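Local coordinates for SusD superfamily protein (PDB 3MCX) that is of unknown function but, as a SusD-family member of the outer membrane that binds zinc, probably helps capture nutrient glycans at the cell surface, at residues L131-L136 against E177-D182. Sequence-based numbering, arbitrary orientation. Where two conformers were deposited one is given.
With ZN (zinc ion), chain B.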
loop_
_atom_site.group_PDB
_atom_site.type_symbol
_atom_site.label_atom_id
_atom_site.label_comp_id
_atom_site.label_asym_id
_atom_site.label_seq_id
_atom_site.Cartn_x
_atom_site.Cartn_y
_atom_site.Cartn_z
ATOM N N LEU A 131 -2.795 5.749 9.918
ATOM C CA LEU A 131 -2.261 5.122 8.705
ATOM C C LEU A 131 -0.730 5.011 8.766
ATOM O O LEU A 131 -0.156 3.980 8.404
ATOM C CB LEU A 131 -2.681 5.950 7.504
ATOM C CG LEU A 131 -2.268 5.461 6.130
ATOM C CD1 LEU A 131 -2.701 4.014 5.918
ATOM C CD2 LEU A 131 -2.890 6.414 5.055
ATOM N N SER A 132 -0.095 6.069 9.271
ATOM C CA SER A 132 1.354 6.090 9.374
ATOM C C SER A 132 1.855 5.002 10.342
ATOM O O SER A 132 2.785 4.276 10.031
ATOM C CB SER A 132 1.821 7.483 9.721
ATOM O OG SER A 132 1.528 8.412 8.666
ATOM N N LEU A 133 1.229 4.895 11.519
ATOM C CA LEU A 133 1.647 3.885 12.488
ATOM C C LEU A 133 1.415 2.493 11.878
ATOM O O LEU A 133 2.257 1.598 12.045
ATOM C CB LEU A 133 0.890 4.055 13.788
ATOM C CG LEU A 133 1.192 2.996 14.866
ATOM C CD1 LEU A 133 2.676 2.869 15.199
ATOM C CD2 LEU A 133 0.351 3.249 16.149
ATOM N N PHE A 134 0.299 2.283 11.173
ATOM C CA PHE A 134 0.020 1.013 10.498
ATOM C C PHE A 134 1.140 0.656 9.518
ATOM O O PHE A 134 1.631 -0.472 9.493
ATOM C CB PHE A 134 -1.337 1.113 9.782
ATOM C CG PHE A 134 -1.735 -0.101 8.988
ATOM C CD1 PHE A 134 -1.944 -1.311 9.598
ATOM C CD2 PHE A 134 -1.952 -0.010 7.629
ATOM C CE1 PHE A 134 -2.372 -2.406 8.869
ATOM C CE2 PHE A 134 -2.359 -1.115 6.895
ATOM C CZ PHE A 134 -2.584 -2.293 7.513
ATOM N N ASN A 135 1.528 1.627 8.689
ATOM C CA ASN A 135 2.601 1.422 7.715
ATOM C C ASN A 135 3.906 1.014 8.363
ATOM O O ASN A 135 4.580 0.084 7.905
ATOM C CB ASN A 135 2.761 2.679 6.864
ATOM C CG ASN A 135 1.599 2.863 5.882
ATOM O OD1 ASN A 135 1.068 1.881 5.342
ATOM N ND2 ASN A 135 1.220 4.120 5.624
ATOM N N LEU A 136 4.292 1.693 9.451
ATOM C CA LEU A 136 5.506 1.298 10.163
ATOM C C LEU A 136 5.399 -0.123 10.747
ATOM O O LEU A 136 6.339 -0.894 10.705
ATOM C CB LEU A 136 5.824 2.279 11.283
ATOM C CG LEU A 136 6.369 3.631 10.810
ATOM C CD1 LEU A 136 6.132 4.681 11.874
ATOM C CD2 LEU A 136 7.847 3.508 10.458
ATOM N N GLU A 177 -4.042 -1.458 17.917
ATOM C CA GLU A 177 -5.073 -0.810 18.766
ATOM C C GLU A 177 -5.052 0.695 18.542
ATOM O O GLU A 177 -6.092 1.322 18.406
ATOM C CB GLU A 177 -4.849 -1.068 20.227
ATOM C CG GLU A 177 -5.213 -2.425 20.691
ATOM C CD GLU A 177 -4.907 -2.578 22.173
ATOM O OE1 GLU A 177 -4.049 -1.809 22.715
ATOM O OE2 GLU A 177 -5.554 -3.451 22.804
ATOM N N GLN A 178 -3.857 1.270 18.480
ATOM C CA GLN A 178 -3.756 2.737 18.293
ATOM C C GLN A 178 -4.186 3.156 16.887
ATOM O O GLN A 178 -4.858 4.202 16.753
ATOM C CB GLN A 178 -2.336 3.220 18.603
ATOM C CG GLN A 178 -2.178 4.723 18.616
ATOM C CD GLN A 178 -2.964 5.372 19.711
ATOM O OE1 GLN A 178 -2.786 5.064 20.895
ATOM N NE2 GLN A 178 -3.842 6.304 19.336
ATOM N N VAL A 179 -3.842 2.333 15.880
ATOM C CA VAL A 179 -4.266 2.608 14.524
ATOM C C VAL A 179 -5.786 2.653 14.428
ATOM O O VAL A 179 -6.374 3.596 13.883
ATOM C CB VAL A 179 -3.758 1.544 13.575
ATOM C CG1 VAL A 179 -4.401 1.706 12.171
ATOM C CG2 VAL A 179 -2.201 1.581 13.512
ATOM N N VAL A 180 -6.412 1.598 14.949
ATOM C CA VAL A 180 -7.869 1.476 14.942
ATOM C C VAL A 180 -8.525 2.622 15.710
ATOM O O VAL A 180 -9.503 3.215 15.243
ATOM C CB VAL A 180 -8.311 0.096 15.490
ATOM C CG1 VAL A 180 -9.837 0.051 15.710
ATOM C CG2 VAL A 180 -7.876 -1.040 14.484
ATOM N N SER A 181 -7.981 2.964 16.861
ATOM C CA SER A 181 -8.497 4.078 17.638
ATOM C C SER A 181 -8.467 5.396 16.839
ATOM O O SER A 181 -9.459 6.149 16.786
ATOM C CB SER A 181 -7.664 4.225 18.911
ATOM O OG SER A 181 -8.116 5.284 19.734
ATOM N N ASP A 182 -7.320 5.703 16.259
ATOM C CA ASP A 182 -7.164 6.956 15.508
ATOM C C ASP A 182 -8.142 7.039 14.345
ATOM O O ASP A 182 -8.822 8.037 14.159
ATOM C CB ASP A 182 -5.743 7.117 15.001
ATOM C CG ASP A 182 -4.743 7.447 16.105
ATOM O OD1 ASP A 182 -5.145 7.667 17.250
ATOM O OD2 ASP A 182 -3.530 7.522 15.768
HETATM ZN ZN ZN B . -3.623 -1.843 24.583
HETATM O O HOH W 1 -2.177 -0.504 24.284
#
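L133 and F134 on helix 115-140 meet Q178 and V179 on helix 172-186 where the two short axes approach to 8.6 Å, running nearly antiparallel at 156°. V179 sits at the closest CA-to-CA pairing, with F134, and its CG2 lies 3.5 Å from the backbone N of F134, so the methyl rests against the main chain itself. CB of F134 completes the seat, touching both V179 methyls, while its ring leads away from this interface to R210 and V211 of helix 201-214. V179 also reaches V211, so the same pair joins a third helix.

On the other flank L133 reaches toward helix 172-186, CG anti to the backbone N (chi1 177°). Its CG packs 3.9 Å from CG2 of V179, and its CD2 meets the aliphatic root of Q178, 3.6 Å from CB, the two side chains crossing at about a right angle. Beyond that root Q178 bends at chi2, which turns its amide along its own helix toward D182, one turn on. There NE2 donates to OD1 of D182 at 2.8 Å, with the acceptor in the amide plane but the donor above the carboxylate plane, and the bond is bent, 137° at the hydrogen. A salt bridge from OD2 of D182 to R129 gives the two helices a polar tie beside the apolar contact.

E177 faces away, and its OE1 binds a zinc ion at 1.9 Å, with a water as a further ligand, a surface site separate from this packing. The arrangement is nearly antiparallel helix packing, consistent with the TPR-like helical scaffold of SusD proteins.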